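Local coordinates for protein SusD homolog (Bacteroides thetaiotaomicron, PDB 4MRU) that probably binds mucin O-glycans at the outer membrane as a SusD-family sugar-binding lipoprotein, at residues A38-M49 / R247-Y258. Numbering follows the deposited sequence.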
loop_
_atom_site.group_PDB
_atom_site.type_symbol
_atom_site.label_atom_id
_atom_site.label_comp_id
_atom_site.label_asym_id
_atom_site.label_seq_id
_atom_site.Cartn_x
_atom_site.Cartn_y
_atom_site.Cartn_z
ATOM N N ALA A 38 -13.049 0.250 -5.077
ATOM C CA ALA A 38 -13.964 1.330 -5.353
ATOM C C ALA A 38 -15.366 1.096 -4.786
ATOM O O ALA A 38 -16.215 1.985 -4.896
ATOM C CB ALA A 38 -14.031 1.531 -6.858
ATOM N N GLN A 39 -15.604 -0.085 -4.196
ATOM C CA GLN A 39 -16.809 -0.349 -3.431
ATOM C C GLN A 39 -16.532 -0.091 -1.967
ATOM O O GLN A 39 -15.628 -0.722 -1.404
ATOM C CB GLN A 39 -17.268 -1.808 -3.582
ATOM C CG GLN A 39 -17.517 -2.286 -5.000
ATOM C CD GLN A 39 -17.484 -3.822 -5.115
ATOM O OE1 GLN A 39 -18.520 -4.424 -5.377
ATOM N NE2 GLN A 39 -16.290 -4.464 -4.892
ATOM N N GLU A 40 -17.351 0.753 -1.337
ATOM C CA GLU A 40 -17.102 1.170 0.034
ATOM C C GLU A 40 -17.157 -0.024 0.985
ATOM O O GLU A 40 -16.458 -0.052 2.009
ATOM C CB GLU A 40 -18.078 2.273 0.494
ATOM C CG GLU A 40 -19.554 1.925 0.565
ATOM C CD GLU A 40 -20.338 2.070 -0.746
ATOM O OE1 GLU A 40 -19.765 2.139 -1.857
ATOM O OE2 GLU A 40 -21.571 2.054 -0.663
ATOM N N HIS A 41 -17.976 -1.012 0.678
ATOM C CA HIS A 41 -18.103 -2.141 1.591
ATOM C C HIS A 41 -16.759 -2.896 1.709
ATOM O O HIS A 41 -16.393 -3.338 2.786
ATOM C CB HIS A 41 -19.203 -3.099 1.165
ATOM C CG HIS A 41 -19.320 -4.278 2.077
ATOM N ND1 HIS A 41 -18.677 -5.470 1.825
ATOM C CD2 HIS A 41 -19.963 -4.435 3.259
ATOM C CE1 HIS A 41 -18.912 -6.317 2.816
ATOM N NE2 HIS A 41 -19.674 -5.705 3.713
ATOM N N LEU A 42 -16.050 -3.038 0.604
ATOM C CA LEU A 42 -14.733 -3.672 0.565
ATOM C C LEU A 42 -13.639 -2.714 1.084
ATOM O O LEU A 42 -12.826 -3.088 1.919
ATOM C CB LEU A 42 -14.429 -4.168 -0.843
ATOM C CG LEU A 42 -13.062 -4.791 -1.114
ATOM C CD1 LEU A 42 -12.618 -5.779 -0.049
ATOM C CD2 LEU A 42 -13.118 -5.465 -2.488
ATOM N N TYR A 43 -13.683 -1.466 0.648
ATOM C CA TYR A 43 -12.749 -0.435 1.096
ATOM C C TYR A 43 -12.628 -0.392 2.642
ATOM O O TYR A 43 -11.522 -0.295 3.191
ATOM C CB TYR A 43 -13.129 0.955 0.515
ATOM C CG TYR A 43 -12.070 1.993 0.773
ATOM C CD1 TYR A 43 -11.999 2.635 1.997
ATOM C CD2 TYR A 43 -11.123 2.346 -0.216
ATOM C CE1 TYR A 43 -11.025 3.598 2.252
ATOM C CE2 TYR A 43 -10.105 3.267 0.063
ATOM C CZ TYR A 43 -10.060 3.883 1.296
ATOM O OH TYR A 43 -9.075 4.806 1.585
ATOM N N GLN A 44 -13.754 -0.388 3.355
ATOM C CA GLN A 44 -13.697 -0.160 4.818
ATOM C C GLN A 44 -12.798 -1.188 5.516
ATOM O O GLN A 44 -12.049 -0.854 6.408
ATOM C CB GLN A 44 -15.098 -0.123 5.443
ATOM C CG GLN A 44 -15.827 -1.453 5.429
ATOM C CD GLN A 44 -17.251 -1.333 5.918
ATOM O OE1 GLN A 44 -17.551 -0.536 6.824
ATOM N NE2 GLN A 44 -18.146 -2.133 5.334
ATOM N N PHE A 45 -12.845 -2.420 5.061
ATOM C CA PHE A 45 -12.050 -3.491 5.653
ATOM C C PHE A 45 -10.612 -3.449 5.165
ATOM O O PHE A 45 -9.681 -3.451 5.965
ATOM C CB PHE A 45 -12.637 -4.849 5.329
ATOM C CG PHE A 45 -14.026 -5.064 5.883
ATOM C CD1 PHE A 45 -14.219 -5.153 7.255
ATOM C CD2 PHE A 45 -15.099 -5.159 5.058
ATOM C CE1 PHE A 45 -15.479 -5.313 7.775
ATOM C CE2 PHE A 45 -16.383 -5.358 5.565
ATOM C CZ PHE A 45 -16.563 -5.442 6.925
HETATM N N MSE A 46 -10.426 -3.455 3.855
HETATM C CA MSE A 46 -9.074 -3.654 3.283
HETATM C C MSE A 46 -8.222 -2.421 3.432
HETATM O O MSE A 46 -7.057 -2.498 3.808
HETATM C CB MSE A 46 -9.225 -4.049 1.820
HETATM C CG MSE A 46 -7.915 -4.437 1.184
HETATM SE SE MSE A 46 -8.406 -5.126 -0.606
HETATM C CE MSE A 46 -6.689 -6.163 -0.829
ATOM N N GLU A 47 -8.805 -1.253 3.190
ATOM C CA GLU A 47 -8.050 -0.014 3.202
ATOM C C GLU A 47 -8.138 0.794 4.494
ATOM O O GLU A 47 -7.126 1.293 4.981
ATOM C CB GLU A 47 -8.547 0.868 2.065
ATOM C CG GLU A 47 -8.283 0.279 0.713
ATOM C CD GLU A 47 -6.819 0.297 0.359
ATOM O OE1 GLU A 47 -6.114 1.319 0.627
ATOM O OE2 GLU A 47 -6.375 -0.691 -0.236
ATOM N N ALA A 48 -9.342 1.002 5.011
ATOM C CA ALA A 48 -9.512 1.898 6.147
ATOM C C ALA A 48 -9.056 1.216 7.454
ATOM O O ALA A 48 -8.193 1.708 8.167
ATOM C CB ALA A 48 -10.967 2.371 6.242
HETATM N N MSE A 49 -9.588 0.041 7.682
HETATM C CA MSE A 49 -9.240 -0.749 8.884
HETATM C C MSE A 49 -7.878 -1.398 8.756
HETATM O O MSE A 49 -7.025 -1.234 9.636
HETATM C CB MSE A 49 -10.306 -1.786 9.083
HETATM C CG MSE A 49 -11.628 -1.228 9.537
HETATM SE SE MSE A 49 -12.745 -2.825 9.788
HETATM C CE MSE A 49 -14.556 -2.031 9.761
ATOM N N ARG A 247 -16.550 6.453 -3.702
ATOM C CA ARG A 247 -17.396 5.969 -2.639
ATOM C C ARG A 247 -16.595 5.831 -1.345
ATOM O O ARG A 247 -17.164 5.824 -0.266
ATOM C CB ARG A 247 -18.004 4.611 -3.020
ATOM C CG ARG A 247 -18.787 4.622 -4.310
ATOM C CD ARG A 247 -20.148 5.204 -4.091
ATOM N NE ARG A 247 -20.971 4.333 -3.271
ATOM C CZ ARG A 247 -22.172 4.659 -2.820
ATOM N NH1 ARG A 247 -22.682 5.847 -3.094
ATOM N NH2 ARG A 247 -22.867 3.804 -2.075
ATOM N N SER A 248 -15.273 5.729 -1.448
ATOM C CA SER A 248 -14.447 5.641 -0.246
ATOM C C SER A 248 -14.580 6.909 0.601
ATOM O O SER A 248 -14.298 6.897 1.802
ATOM C CB SER A 248 -12.952 5.390 -0.562
ATOM O OG SER A 248 -12.242 6.526 -1.042
ATOM N N ALA A 249 -14.969 8.015 -0.023
ATOM C CA ALA A 249 -15.201 9.245 0.726
ATOM C C ALA A 249 -16.288 9.063 1.769
ATOM O O ALA A 249 -16.264 9.751 2.795
ATOM C CB ALA A 249 -15.542 10.402 -0.212
ATOM N N LEU A 250 -17.251 8.163 1.524
ATOM C CA LEU A 250 -18.289 7.887 2.513
ATOM C C LEU A 250 -17.671 7.517 3.873
ATOM O O LEU A 250 -18.137 7.998 4.911
ATOM C CB LEU A 250 -19.215 6.741 2.084
ATOM C CG LEU A 250 -20.080 7.082 0.881
ATOM C CD1 LEU A 250 -20.696 5.796 0.329
ATOM C CD2 LEU A 250 -21.143 8.122 1.220
ATOM N N CYS A 251 -16.656 6.655 3.852
ATOM C CA CYS A 251 -16.069 6.084 5.068
ATOM C C CYS A 251 -15.549 7.166 5.995
ATOM O O CYS A 251 -15.614 7.018 7.214
ATOM C CB CYS A 251 -14.915 5.118 4.744
ATOM S SG CYS A 251 -15.401 3.723 3.664
ATOM N N PHE A 252 -15.023 8.245 5.410
ATOM C CA PHE A 252 -14.320 9.264 6.157
ATOM C C PHE A 252 -15.194 10.482 6.392
ATOM O O PHE A 252 -15.211 11.029 7.473
ATOM C CB PHE A 252 -13.059 9.679 5.403
ATOM C CG PHE A 252 -12.048 8.576 5.272
ATOM C CD1 PHE A 252 -11.124 8.344 6.272
ATOM C CD2 PHE A 252 -12.033 7.775 4.141
ATOM C CE1 PHE A 252 -10.204 7.322 6.176
ATOM C CE2 PHE A 252 -11.094 6.769 4.007
ATOM C CZ PHE A 252 -10.186 6.526 5.032
ATOM N N ASN A 253 -15.905 10.908 5.364
ATOM C CA ASN A 253 -16.664 12.156 5.395
ATOM C C ASN A 253 -18.083 11.996 5.913
ATOM O O ASN A 253 -18.613 12.920 6.494
ATOM C CB ASN A 253 -16.707 12.790 3.997
ATOM C CG ASN A 253 -15.382 13.415 3.595
ATOM O OD1 ASN A 253 -14.435 13.520 4.392
ATOM N ND2 ASN A 253 -15.302 13.844 2.333
ATOM N N ASP A 254 -18.728 10.884 5.633
ATOM C CA ASP A 254 -20.186 10.755 5.854
ATOM C C ASP A 254 -20.456 9.789 6.954
ATOM O O ASP A 254 -21.118 10.140 7.895
ATOM C CB ASP A 254 -20.910 10.350 4.561
ATOM C CG ASP A 254 -20.651 11.385 3.435
ATOM O OD1 ASP A 254 -20.889 12.590 3.671
ATOM O OD2 ASP A 254 -20.059 11.031 2.410
ATOM N N TRP A 255 -19.913 8.587 6.853
ATOM C CA TRP A 255 -19.975 7.635 7.983
ATOM C C TRP A 255 -19.136 8.093 9.158
ATOM O O TRP A 255 -19.491 7.835 10.307
ATOM C CB TRP A 255 -19.458 6.279 7.578
ATOM C CG TRP A 255 -20.109 5.636 6.398
ATOM C CD1 TRP A 255 -21.191 6.068 5.686
ATOM C CD2 TRP A 255 -19.687 4.417 5.791
ATOM N NE1 TRP A 255 -21.452 5.198 4.649
ATOM C CE2 TRP A 255 -20.555 4.161 4.715
ATOM C CE3 TRP A 255 -18.656 3.512 6.062
ATOM C CZ2 TRP A 255 -20.425 3.036 3.923
ATOM C CZ3 TRP A 255 -18.527 2.399 5.266
ATOM C CH2 TRP A 255 -19.385 2.184 4.192
ATOM N N LYS A 256 -18.022 8.745 8.862
ATOM C CA LYS A 256 -17.095 9.254 9.870
ATOM C C LYS A 256 -16.575 8.136 10.806
ATOM O O LYS A 256 -16.476 8.344 12.014
ATOM C CB LYS A 256 -17.754 10.402 10.670
ATOM C CG LYS A 256 -18.363 11.481 9.757
ATOM C CD LYS A 256 -18.942 12.637 10.555
ATOM C CE LYS A 256 -19.893 13.431 9.694
ATOM N NZ LYS A 256 -20.228 14.735 10.328
ATOM N N ASP A 257 -16.259 6.975 10.220
ATOM C CA ASP A 257 -15.790 5.813 10.935
ATOM C C ASP A 257 -14.262 5.820 11.178
ATOM O O ASP A 257 -13.758 4.991 11.905
ATOM C CB ASP A 257 -16.144 4.531 10.184
ATOM C CG ASP A 257 -17.587 4.098 10.355
ATOM O OD1 ASP A 257 -18.341 4.717 11.131
ATOM O OD2 ASP A 257 -17.956 3.115 9.680
ATOM N N TYR A 258 -13.526 6.723 10.546
ATOM C CA TYR A 258 -12.063 6.772 10.648
ATOM C C TYR A 258 -11.561 8.193 10.787
ATOM O O TYR A 258 -12.099 9.134 10.167
ATOM C CB TYR A 258 -11.373 6.106 9.423
ATOM C CG TYR A 258 -11.949 4.748 9.187
ATOM C CD1 TYR A 258 -11.519 3.662 9.925
ATOM C CD2 TYR A 258 -13.080 4.580 8.358
ATOM C CE1 TYR A 258 -12.141 2.414 9.789
ATOM C CE2 TYR A 258 -13.700 3.330 8.244
ATOM C CZ TYR A 258 -13.221 2.277 8.966
ATOM O OH TYR A 258 -13.859 1.080 8.885
HETATM O O HOH W 1 -15.626 4.500 -5.643
HETATM O O HOH W 2 -9.511 6.800 -1.090
HETATM O O HOH W 3 -16.437 1.368 8.207
#
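A helix-helix packing in the alpha-helical SusD-like fold brings E40, Y43, Q44 and A48 of helix 40-54 against helix 248-254 and the turn that follows it; the short axes come within 9.0 Å at a crossing angle of -68°. At the first end E40 and R247 form a bidentate salt bridge, NE of R247 to OE1 of E40 and NH2 to OE2 at 2.6 Å. The grip is side-on but not coplanar: carboxylate and guanidinium planes lie 63° apart. R247 folds back through bends at chi2 and chi3, which brings the guanidinium over CD1 of L250. Replacing R247 with an alanine is likely to leave the E40 carboxylate without its charged mate and uncover the L250 methyl. E40 CG meanwhile rests 3.6 Å from CH2 of W255.

In the middle, the Y43 ring is sandwiched: E47 CB lies over one face, and S248 CB sits 3.5 Å from the ring centroid over the other, a CH-pi contact. Its CE1 meets CE2 of F252 at 3.6 Å, where the side chains run nearly perpendicular, while C251 SG approaches obliquely. Farther on, A48 CB stands 3.5 Å from the Y258 ring centroid, only 10° off the normal, and M49 CG borders that ring's edge. A water accepts from Y258 OH and donates to Q44 OE1 and D257 OD2, linking both segments.

Because Y258 begins strand 258-260, paired antiparallel with strand 58-60, the contact joins two crossing helices to a two-stranded sheet whose strands are far apart in sequence, with the CB atoms of S248 and A48 over the Y43 and Y258 ring faces, within the helical, TPR-like SusD fold.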